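Local coordinates for protein lipocalin AI-4 (Rhodnius prolixus, PDB 5H9N) that binds cysteinyl leukotrienes such as leukotriene C4 in a lipocalin barrel and probably sequesters them as a salivary protein of a blood-feeding insect, at residues R44-Q55 with F58-G69; Y102-R110 with D121-Q129. The protein carries 1 engineered substitution. One frame throughout, in Å; residues are numbered along the deposited sequence.

Contact 1 (R44-Q55 with F58-G69). With LTX ((5~{S},6~{R},7~{E},9~{E},11~{Z},14~{Z})-6-[(2~{R})-2-[[(4~{S})-4-azanyl-5-oxidanyl-5-oxidanylidene-pentanoyl]amino]-3-( 2-hydroxy-2-oxoethylamino)-3-oxidanylidene-propyl]sulfanyl-5-oxidanyl-icosa-7,9,11,14-tetraenoic acid), chain B.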
# COMPACT_ATOMS: atom_id res chain seq x y z
N ARG A 44 0.27 -9.16 12.04
CA ARG A 44 -1.11 -9.49 11.69
C ARG A 44 -1.19 -9.82 10.22
O ARG A 44 -0.23 -9.59 9.46
CB ARG A 44 -2.03 -8.31 12.02
CG ARG A 44 -2.14 -7.97 13.50
CD ARG A 44 -2.91 -6.66 13.72
NE ARG A 44 -2.19 -5.54 13.11
CZ ARG A 44 -2.57 -4.90 12.00
NH1 ARG A 44 -3.69 -5.23 11.39
NH2 ARG A 44 -1.82 -3.91 11.52
N CYS A 45 -2.33 -10.36 9.80
CA CYS A 45 -2.59 -10.60 8.39
C CYS A 45 -3.76 -9.75 7.92
O CYS A 45 -4.94 -10.11 8.13
CB CYS A 45 -2.87 -12.08 8.12
SG CYS A 45 -2.99 -12.41 6.36
N GLU A 46 -3.44 -8.64 7.29
CA GLU A 46 -4.46 -7.76 6.72
C GLU A 46 -4.82 -8.18 5.31
O GLU A 46 -3.95 -8.25 4.44
CB GLU A 46 -3.97 -6.31 6.72
CG GLU A 46 -3.78 -5.72 8.11
CD GLU A 46 -3.45 -4.24 8.09
OE1 GLU A 46 -3.00 -3.71 7.06
OE2 GLU A 46 -3.66 -3.61 9.15
N LYS A 47 -6.10 -8.45 5.10
CA LYS A 47 -6.66 -8.74 3.79
C LYS A 47 -7.36 -7.50 3.28
O LYS A 47 -8.35 -7.06 3.87
CB LYS A 47 -7.64 -9.92 3.85
CG LYS A 47 -8.22 -10.27 2.48
CD LYS A 47 -9.21 -11.43 2.56
CE LYS A 47 -10.49 -11.02 3.28
NZ LYS A 47 -11.54 -12.07 3.17
N TYR A 48 -6.84 -6.93 2.19
CA TYR A 48 -7.42 -5.75 1.56
C TYR A 48 -8.40 -6.19 0.48
O TYR A 48 -8.01 -6.81 -0.51
CB TYR A 48 -6.32 -4.85 0.99
CG TYR A 48 -5.56 -4.10 2.05
CD1 TYR A 48 -4.70 -4.78 2.91
CD2 TYR A 48 -5.70 -2.73 2.20
CE1 TYR A 48 -4.00 -4.08 3.90
CE2 TYR A 48 -5.00 -2.04 3.17
CZ TYR A 48 -4.17 -2.72 4.03
OH TYR A 48 -3.48 -2.02 5.00
N GLN A 49 -9.67 -5.86 0.69
CA GLN A 49 -10.73 -6.20 -0.24
C GLN A 49 -11.01 -4.99 -1.11
O GLN A 49 -11.22 -3.90 -0.59
CB GLN A 49 -11.97 -6.62 0.52
CG GLN A 49 -11.71 -7.82 1.41
CD GLN A 49 -12.89 -8.19 2.28
OE1 GLN A 49 -12.77 -8.28 3.50
NE2 GLN A 49 -14.02 -8.42 1.65
N THR A 50 -11.02 -5.18 -2.42
CA THR A 50 -11.26 -4.07 -3.33
C THR A 50 -12.63 -4.15 -3.97
O THR A 50 -13.19 -5.23 -4.15
CB THR A 50 -10.22 -3.99 -4.48
OG1 THR A 50 -10.39 -5.11 -5.36
CG2 THR A 50 -8.78 -3.95 -3.94
N GLY A 51 -13.16 -2.98 -4.32
CA GLY A 51 -14.41 -2.89 -5.06
C GLY A 51 -14.31 -1.80 -6.10
O GLY A 51 -13.25 -1.18 -6.26
N SER A 52 -15.40 -1.55 -6.81
CA SER A 52 -15.43 -0.51 -7.84
C SER A 52 -15.12 0.86 -7.28
O SER A 52 -15.30 1.11 -6.09
CB SER A 52 -16.81 -0.44 -8.50
OG SER A 52 -17.24 -1.71 -8.95
N ASN A 53 -14.67 1.75 -8.16
CA ASN A 53 -14.46 3.15 -7.83
C ASN A 53 -13.53 3.36 -6.66
O ASN A 53 -13.78 4.23 -5.82
CB ASN A 53 -15.81 3.82 -7.55
CG ASN A 53 -16.74 3.75 -8.74
OD1 ASN A 53 -16.31 3.92 -9.88
ND2 ASN A 53 -18.02 3.50 -8.48
N LEU A 54 -12.47 2.56 -6.63
CA LEU A 54 -11.39 2.74 -5.66
C LEU A 54 -11.88 2.64 -4.22
O LEU A 54 -11.38 3.35 -3.34
CB LEU A 54 -10.70 4.08 -5.89
CG LEU A 54 -10.18 4.32 -7.31
CD1 LEU A 54 -9.68 5.76 -7.49
CD2 LEU A 54 -9.11 3.30 -7.67
N GLN A 55 -12.85 1.77 -3.97
CA GLN A 55 -13.25 1.49 -2.59
C GLN A 55 -12.47 0.29 -2.06
O GLN A 55 -12.18 -0.67 -2.79
CB GLN A 55 -14.74 1.21 -2.50
CG GLN A 55 -15.63 2.31 -3.07
CD GLN A 55 -15.38 3.66 -2.43
OE1 GLN A 55 -15.67 3.87 -1.25
NE2 GLN A 55 -14.85 4.59 -3.21
N PHE A 58 -10.44 -3.25 4.82
CA PHE A 58 -9.47 -4.19 5.36
C PHE A 58 -9.67 -4.33 6.86
O PHE A 58 -10.29 -3.48 7.50
CB PHE A 58 -8.02 -3.80 5.00
CG PHE A 58 -7.51 -2.56 5.69
CD1 PHE A 58 -7.73 -1.30 5.15
CD2 PHE A 58 -6.77 -2.65 6.86
CE1 PHE A 58 -7.24 -0.16 5.77
CE2 PHE A 58 -6.28 -1.52 7.49
CZ PHE A 58 -6.52 -0.27 6.95
N ASN A 59 -9.17 -5.44 7.40
CA ASN A 59 -9.24 -5.70 8.83
C ASN A 59 -8.05 -5.04 9.52
O ASN A 59 -6.96 -5.60 9.57
CB ASN A 59 -9.28 -7.22 9.11
CG ASN A 59 -8.14 -7.97 8.45
OD1 ASN A 59 -7.87 -7.81 7.26
ND2 ASN A 59 -7.45 -8.80 9.22
N GLY A 60 -8.25 -3.82 10.02
CA GLY A 60 -7.15 -3.06 10.62
C GLY A 60 -6.85 -3.40 12.07
O GLY A 60 -7.51 -4.26 12.64
N LYS A 61 -5.87 -2.72 12.65
CA LYS A 61 -5.34 -3.10 13.97
C LYS A 61 -6.40 -3.17 15.06
O LYS A 61 -6.42 -4.12 15.86
CB LYS A 61 -4.22 -2.15 14.41
CG LYS A 61 -4.11 -0.85 13.64
CD LYS A 61 -2.71 -0.28 13.77
CE LYS A 61 -2.55 1.03 13.01
NZ LYS A 61 -1.21 1.63 13.21
N ASN A 62 -7.27 -2.18 15.13
CA ASN A 62 -8.41 -2.30 16.02
C ASN A 62 -9.70 -1.94 15.30
O ASN A 62 -10.24 -0.84 15.44
CB ASN A 62 -8.23 -1.46 17.30
CG ASN A 62 -7.98 0.01 17.01
OD1 ASN A 62 -7.29 0.37 16.07
ND2 ASN A 62 -8.56 0.87 17.84
N GLY A 63 -10.17 -2.89 14.50
CA GLY A 63 -11.44 -2.75 13.83
C GLY A 63 -11.32 -2.70 12.32
O GLY A 63 -10.26 -2.38 11.76
N ASP A 64 -12.42 -3.03 11.65
CA ASP A 64 -12.48 -2.94 10.21
C ASP A 64 -12.37 -1.50 9.74
O ASP A 64 -12.85 -0.58 10.40
CB ASP A 64 -13.78 -3.57 9.70
CG ASP A 64 -13.72 -5.09 9.69
OD1 ASP A 64 -12.68 -5.63 10.13
OD2 ASP A 64 -14.69 -5.73 9.25
N VAL A 65 -11.71 -1.33 8.61
CA VAL A 65 -11.45 -0.03 8.03
C VAL A 65 -12.04 0.04 6.64
O VAL A 65 -11.90 -0.90 5.85
CB VAL A 65 -9.94 0.27 7.96
CG1 VAL A 65 -9.70 1.67 7.41
CG2 VAL A 65 -9.32 0.11 9.33
N LYS A 66 -12.71 1.14 6.33
CA LYS A 66 -13.27 1.35 5.00
C LYS A 66 -12.69 2.61 4.40
O LYS A 66 -12.65 3.66 5.05
CB LYS A 66 -14.79 1.44 5.09
CG LYS A 66 -15.43 0.14 5.55
CD LYS A 66 -16.93 0.27 5.71
CE LYS A 66 -17.60 -1.09 5.60
NZ LYS A 66 -16.82 -2.15 6.28
N CYS A 67 -12.23 2.52 3.15
CA CYS A 67 -11.57 3.63 2.49
C CYS A 67 -12.15 3.94 1.12
O CYS A 67 -12.62 3.05 0.41
CB CYS A 67 -10.08 3.35 2.32
SG CYS A 67 -9.16 2.99 3.83
N SER A 68 -12.09 5.21 0.76
CA SER A 68 -12.52 5.66 -0.56
C SER A 68 -11.34 6.37 -1.22
O SER A 68 -10.80 7.34 -0.66
CB SER A 68 -13.72 6.58 -0.44
OG SER A 68 -14.11 7.08 -1.69
N GLY A 69 -10.94 5.93 -2.41
CA GLY A 69 -9.78 6.50 -3.07
C GLY A 69 -10.07 7.48 -4.18
O GLY A 69 -11.18 7.54 -4.73
O2 LTX B . 2.22 2.98 6.00
C1 LTX B . 2.66 2.36 6.99
O1 LTX B . 2.65 1.11 7.07
C2 LTX B . 3.26 3.16 8.13
C3 LTX B . 2.30 3.14 9.31
C4 LTX B . 0.87 3.41 8.86
C5 LTX B . -0.04 3.66 10.05
O3 LTX B . -0.26 2.44 10.78
C6 LTX B . -1.38 4.25 9.63
C7 LTX B . -2.16 3.27 8.76
C8 LTX B . -2.45 3.52 7.47
C9 LTX B . -3.23 2.55 6.68
C10 LTX B . -3.76 2.81 5.48
C11 LTX B . -4.53 1.78 4.78
C12 LTX B . -5.09 1.88 3.56
C13 LTX B . -5.03 3.10 2.67
C14 LTX B . -3.71 3.19 1.93
C15 LTX B . -3.40 2.44 0.88
C16 LTX B . -4.35 1.42 0.30
C17 LTX B . -3.57 0.21 -0.22
C18 LTX B . -4.51 -0.71 -0.99
C19 LTX B . -3.87 -2.07 -1.27
C20 LTX B . -4.81 -2.95 -2.07
O32 LTX B . -6.03 -0.04 11.10
C21 LTX B . -5.45 1.06 10.98
O31 LTX B . -4.32 1.19 10.46
CA3 LTX B . -6.15 2.29 11.50
N3 LTX B . -5.35 3.47 11.24
C22 LTX B . -5.57 4.65 11.82
O33 LTX B . -6.46 4.80 12.64
CA2 LTX B . -4.69 5.82 11.47
CB2 LTX B . -3.64 5.48 10.42
SG2 LTX B . -2.25 4.65 11.12
N2 LTX B . -4.09 6.38 12.67
CD1 LTX B . -4.14 7.68 12.92
OE1 LTX B . -4.34 8.52 12.06
CG1 LTX B . -3.92 8.04 14.38
CB1 LTX B . -3.66 9.53 14.55
CA1 LTX B . -2.95 9.78 15.88
N1 LTX B . -1.80 8.86 16.00
C23 LTX B . -3.88 9.54 17.03
O11 LTX B . -3.55 8.71 17.90
O12 LTX B . -4.95 10.19 17.07
O HOH W 1 -13.94 7.00 -4.67
O HOH W 2 -15.54 2.87 1.30

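Contact 2 (Y102-R110 with D121-Q129). With LTX ((5~{S},6~{R},7~{E},9~{E},11~{Z},14~{Z})-6-[(2~{R})-2-[[(4~{S})-4-azanyl-5-oxidanyl-5-oxidanylidene-pentanoyl]amino]-3-( 2-hydroxy-2-oxoethylamino)-3-oxidanylidene-propyl]sulfanyl-5-oxidanyl-icosa-7,9,11,14-tetraenoic acid), chain B.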
# COMPACT_ATOMS: atom_id res chain seq x y z
N TYR A 102 0.01 -7.86 -11.10
CA TYR A 102 -1.46 -7.93 -10.94
C TYR A 102 -1.99 -9.28 -10.44
O TYR A 102 -2.89 -9.31 -9.62
CB TYR A 102 -2.17 -7.55 -12.24
CG TYR A 102 -1.71 -6.22 -12.80
CD1 TYR A 102 -2.17 -5.03 -12.26
CD2 TYR A 102 -0.81 -6.16 -13.86
CE1 TYR A 102 -1.75 -3.81 -12.75
CE2 TYR A 102 -0.39 -4.95 -14.35
CZ TYR A 102 -0.86 -3.78 -13.81
OH TYR A 102 -0.43 -2.57 -14.31
N ALA A 103 -1.43 -10.37 -10.95
CA ALA A 103 -1.91 -11.71 -10.64
C ALA A 103 -1.24 -12.36 -9.43
O ALA A 103 -1.75 -13.36 -8.91
CB ALA A 103 -1.73 -12.59 -11.85
N ASN A 104 -0.11 -11.81 -8.97
CA ASN A 104 0.60 -12.43 -7.87
C ASN A 104 1.02 -11.44 -6.80
O ASN A 104 0.72 -11.65 -5.61
CB ASN A 104 1.84 -13.17 -8.37
CG ASN A 104 1.49 -14.29 -9.32
OD1 ASN A 104 1.00 -15.34 -8.91
ND2 ASN A 104 1.77 -14.08 -10.60
N TYR A 105 1.74 -10.39 -7.18
CA TYR A 105 2.35 -9.51 -6.19
C TYR A 105 2.17 -8.05 -6.55
O TYR A 105 1.96 -7.70 -7.71
CB TYR A 105 3.85 -9.80 -6.06
CG TYR A 105 4.64 -9.53 -7.34
CD1 TYR A 105 5.11 -8.25 -7.64
CD2 TYR A 105 4.91 -10.55 -8.23
CE1 TYR A 105 5.82 -8.01 -8.82
CE2 TYR A 105 5.63 -10.31 -9.40
CZ TYR A 105 6.07 -9.04 -9.68
OH TYR A 105 6.78 -8.82 -10.85
N ALA A 106 2.32 -7.18 -5.55
CA ALA A 106 2.39 -5.75 -5.78
C ALA A 106 3.25 -5.12 -4.71
O ALA A 106 3.04 -5.37 -3.52
CB ALA A 106 1.00 -5.13 -5.77
N LEU A 107 4.22 -4.32 -5.12
CA LEU A 107 5.04 -3.52 -4.21
C LEU A 107 4.49 -2.11 -4.20
O LEU A 107 4.43 -1.48 -5.25
CB LEU A 107 6.49 -3.50 -4.68
CG LEU A 107 7.46 -2.68 -3.84
CD1 LEU A 107 7.60 -3.27 -2.45
CD2 LEU A 107 8.81 -2.53 -4.53
N LEU A 108 4.04 -1.65 -3.04
CA LEU A 108 3.47 -0.33 -2.88
C LEU A 108 4.29 0.54 -1.96
O LEU A 108 4.99 0.05 -1.06
CB LEU A 108 2.03 -0.41 -2.32
CG LEU A 108 0.88 -0.60 -3.30
CD1 LEU A 108 1.03 -1.91 -4.07
CD2 LEU A 108 -0.46 -0.54 -2.58
N TYR A 109 4.18 1.84 -2.17
CA TYR A 109 4.68 2.84 -1.24
C TYR A 109 3.47 3.49 -0.59
O TYR A 109 2.51 3.81 -1.30
CB TYR A 109 5.53 3.88 -1.97
CG TYR A 109 5.96 5.04 -1.11
CD1 TYR A 109 6.96 4.87 -0.15
CD2 TYR A 109 5.39 6.29 -1.24
CE1 TYR A 109 7.37 5.92 0.64
CE2 TYR A 109 5.79 7.35 -0.45
CZ TYR A 109 6.77 7.16 0.49
OH TYR A 109 7.15 8.24 1.26
N ARG A 110 3.49 3.65 0.73
CA ARG A 110 2.40 4.29 1.44
C ARG A 110 2.95 5.38 2.34
O ARG A 110 4.02 5.23 2.92
CB ARG A 110 1.61 3.26 2.26
CG ARG A 110 0.38 3.84 2.97
CD ARG A 110 -0.56 2.75 3.48
NE ARG A 110 0.06 1.94 4.52
CZ ARG A 110 -0.43 0.79 4.97
NH1 ARG A 110 -1.56 0.31 4.45
NH2 ARG A 110 0.21 0.12 5.91
N ASP A 121 5.90 6.69 6.55
CA ASP A 121 5.77 6.00 5.28
C ASP A 121 6.27 4.57 5.40
O ASP A 121 6.73 4.14 6.47
CB ASP A 121 6.47 6.77 4.13
CG ASP A 121 7.97 6.83 4.26
OD1 ASP A 121 8.55 6.22 5.18
OD2 ASP A 121 8.58 7.49 3.39
N ASN A 122 6.15 3.82 4.31
CA ASN A 122 6.48 2.40 4.33
C ASN A 122 6.51 1.90 2.91
O ASN A 122 5.88 2.49 2.02
CB ASN A 122 5.46 1.62 5.16
CG ASN A 122 6.07 0.44 5.89
OD1 ASN A 122 7.20 0.01 5.60
ND2 ASN A 122 5.33 -0.10 6.84
N PHE A 123 7.23 0.80 2.70
CA PHE A 123 7.06 0.00 1.49
C PHE A 123 6.39 -1.30 1.89
O PHE A 123 6.75 -1.91 2.90
CB PHE A 123 8.38 -0.26 0.78
CG PHE A 123 8.93 0.95 0.08
CD1 PHE A 123 9.74 1.85 0.75
CD2 PHE A 123 8.65 1.19 -1.27
CE1 PHE A 123 10.27 2.96 0.11
CE2 PHE A 123 9.16 2.29 -1.91
CZ PHE A 123 9.98 3.18 -1.23
N LEU A 124 5.39 -1.68 1.10
CA LEU A 124 4.47 -2.77 1.39
C LEU A 124 4.51 -3.78 0.28
O LEU A 124 4.45 -3.41 -0.89
CB LEU A 124 3.05 -2.23 1.53
CG LEU A 124 2.82 -1.03 2.46
CD1 LEU A 124 1.37 -0.58 2.39
CD2 LEU A 124 3.19 -1.37 3.88
N LEU A 125 4.56 -5.06 0.63
CA LEU A 125 4.43 -6.13 -0.34
C LEU A 125 3.10 -6.83 -0.14
O LEU A 125 2.85 -7.42 0.93
CB LEU A 125 5.58 -7.12 -0.24
CG LEU A 125 5.52 -8.28 -1.26
CD1 LEU A 125 5.65 -7.74 -2.68
CD2 LEU A 125 6.59 -9.32 -0.96
N PHE A 126 2.27 -6.74 -1.18
CA PHE A 126 0.99 -7.42 -1.24
C PHE A 126 1.10 -8.66 -2.11
O PHE A 126 1.82 -8.67 -3.11
CB PHE A 126 -0.10 -6.50 -1.77
CG PHE A 126 -0.45 -5.37 -0.84
CD1 PHE A 126 0.30 -4.20 -0.84
CD2 PHE A 126 -1.49 -5.49 0.07
CE1 PHE A 126 -0.01 -3.16 0.02
CE2 PHE A 126 -1.80 -4.45 0.92
CZ PHE A 126 -1.06 -3.29 0.89
N ASN A 127 0.34 -9.69 -1.74
CA ASN A 127 0.31 -10.95 -2.45
C ASN A 127 -1.13 -11.40 -2.63
O ASN A 127 -1.97 -11.18 -1.75
CB ASN A 127 1.10 -12.02 -1.68
CG ASN A 127 2.53 -12.14 -2.16
OD1 ASN A 127 2.76 -12.56 -3.30
ND2 ASN A 127 3.51 -11.81 -1.30
N ARG A 128 -1.44 -12.03 -3.76
CA ARG A 128 -2.77 -12.56 -3.98
C ARG A 128 -3.07 -13.75 -3.07
O ARG A 128 -4.23 -14.05 -2.79
CB ARG A 128 -2.96 -12.96 -5.45
CG ARG A 128 -3.01 -11.77 -6.43
CD ARG A 128 -4.12 -10.80 -6.09
NE ARG A 128 -4.33 -9.87 -7.20
CZ ARG A 128 -5.34 -9.00 -7.26
NH1 ARG A 128 -6.22 -8.95 -6.27
NH2 ARG A 128 -5.48 -8.21 -8.31
N GLN A 129 -2.02 -14.46 -2.66
CA GLN A 129 -2.15 -15.57 -1.72
C GLN A 129 -1.59 -15.19 -0.35
O GLN A 129 -0.57 -14.52 -0.27
CB GLN A 129 -1.41 -16.81 -2.23
CG GLN A 129 -1.88 -17.30 -3.58
CD GLN A 129 -1.08 -18.49 -4.07
OE1 GLN A 129 -1.16 -19.58 -3.50
NE2 GLN A 129 -0.30 -18.29 -5.12
O2 LTX B . 2.22 2.98 6.00
C1 LTX B . 2.66 2.36 6.99
O1 LTX B . 2.65 1.11 7.07
C2 LTX B . 3.26 3.16 8.13
C3 LTX B . 2.30 3.14 9.31
C4 LTX B . 0.87 3.41 8.86
C5 LTX B . -0.04 3.66 10.05
O3 LTX B . -0.26 2.44 10.78
C6 LTX B . -1.38 4.25 9.63
C7 LTX B . -2.16 3.27 8.76
C8 LTX B . -2.45 3.52 7.47
C9 LTX B . -3.23 2.55 6.68
C10 LTX B . -3.76 2.81 5.48
C11 LTX B . -4.53 1.78 4.78
C12 LTX B . -5.09 1.88 3.56
C13 LTX B . -5.03 3.10 2.67
C14 LTX B . -3.71 3.19 1.93
C15 LTX B . -3.40 2.44 0.88
C16 LTX B . -4.35 1.42 0.30
C17 LTX B . -3.57 0.21 -0.22
C18 LTX B . -4.51 -0.71 -0.99
C19 LTX B . -3.87 -2.07 -1.27
C20 LTX B . -4.81 -2.95 -2.07
O32 LTX B . -6.03 -0.04 11.10
C21 LTX B . -5.45 1.06 10.98
O31 LTX B . -4.32 1.19 10.46
CA3 LTX B . -6.15 2.29 11.50
N3 LTX B . -5.35 3.47 11.24
C22 LTX B . -5.57 4.65 11.82
O33 LTX B . -6.46 4.80 12.64
CA2 LTX B . -4.69 5.82 11.47
CB2 LTX B . -3.64 5.48 10.42
SG2 LTX B . -2.25 4.65 11.12
N2 LTX B . -4.09 6.38 12.67
CD1 LTX B . -4.14 7.68 12.92
OE1 LTX B . -4.34 8.52 12.06
CG1 LTX B . -3.92 8.04 14.38
CB1 LTX B . -3.66 9.53 14.55
CA1 LTX B . -2.95 9.78 15.88
N1 LTX B . -1.80 8.86 16.00
C23 LTX B . -3.88 9.54 17.03
O11 LTX B . -3.55 8.71 17.90
O12 LTX B . -4.95 10.19 17.07
O HOH W 3 -0.31 -15.63 -6.39

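Contact 1 (R44-Q55 with F58-G69)
Tyr-48 and Phe-58 lie side by side in an offset stack, their ring centroids 4.4 Å apart and their planes 15° from parallel. Phe-58 CB sits over the centre of the Tyr-48 ring in a CH-pi contact. The first torsion of Phe-58 (chi1 69°) places CG between the backbone N and the carbonyl carbon, with the ring alongside the tyrosine. Val-65 CB lies over the other face of Phe-58. Phe-58 CE1 also meets C11 of the bound leukotriene at 3.5 Å.

The Asn-59 side chain joins strand 55-60 to residues 45-47: Lys-47 N gives to OD1 at 2.9 Å, in the carbonyl plane, and ND2 gives to Cys-45 O in a nearly straight bond of 3.0 Å. Where strand 55-60 begins, beside strand 63-71, Gly-69 N donates to Leu-54 O at 2.8 Å. A water there joins Asn-53 O, Ser-68 OG and Gly-69 O.

Arg-44 and Glu-46 form a salt bridge: Arg-44 NH1, at 2.8 Å, and NH2 both reach Glu-46 OE2. Tyr-48 OH donates to the other carboxylate oxygen, Glu-46 OE1, and holds it. One face of the Arg-44 guanidinium rests on Lys-61 CA. Lys-61 NZ turns to the ligand and bonds its hydroxyl O3 at 2.7 Å.

Strands 46-51, 55-60 and 63-71 follow one another antiparallel in the lipocalin barrel; a type I' turn from Ser-52 to Gln-55 closes the first hairpin. Disulfides join Cys-45 to Cys-155 in the C-terminal tail and Cys-67 to Cys-83. Strand 46-51 pairs on its other edge with strand 30-36, and strand 63-71 pairs with strand 78-85.

Contact 2 (Y102-R110 with D121-Q129)
Arg-110 CG is anti to the backbone N (chi1 -176°), and a bend at chi3 (66°) turns the guanidinium against Leu-124. CG of Leu-124 stands anti to its carbonyl carbon, and CD1 lies over the centre of that guanidinium, 3.4 Å from Arg-110 CZ. The two strands form an antiparallel beta hairpin of the lipocalin barrel.

The opposite guanidinium face meets C9 of the leukotriene. Arg-110 NE and NH2 bond the two oxygens of one ligand carboxylate, with NE to O2 at 2.8 Å. Asn-122 ND2 donates to O1 at 2.9 Å. These three donors hold the carboxylate, and the positive arginine would probably favour its ionised form. Further along the pocket face, the Leu-108 side chain crosses Phe-126 at about a right angle, with CD2 3.7 Å from CE1. The Phe-126 ring turns a face to ligand atom C19.

Paired backbone bonds join Ala-106 with Phe-126, Leu-108 with Leu-124 and Arg-110 with Asn-122. On the other side of the sheet, the rings of Tyr-109 and Phe-123 meet obliquely, with planes at 53°. Tyr-109 OH donates to Asp-121 OD2 at 2.7 Å, on its anti lone pair. Asp-121 OD1 has a second partner, a salt bridge to Arg-37.

At the open end of the hairpin, away from its turn, Arg-128 NH1 is hydrogen-bonded to Thr-28 O and Asp-30 O. Its NE and NH2 both grip Tyr-102 O, which lies in the guanidinium plane, 2.9 Å from NE.

Contacts 1 and 2 belong to one curled antiparallel sheet. Their centres are 14 Å apart, and strand 30-36 lies between them, paired with 46-51 on one side and 120-127 on the other. Their side chains also meet directly on the pocket side of the sheet. Tyr-48 OH of contact 1 probably hydrogen-bonds Arg-110 NH1 of contact 2, at 3.1 Å. Tyr-48 CD1 packs 3.5 Å from Phe-126 CE2, with the rings edge-to-face. Both contacts touch the same leukotriene C4. Residues 58-69 reach its hydroxyl and glycine-end carboxylate, while 102-110 and 121-129 hold the fatty-acid carboxylate. The lipid chain runs between the two contacts.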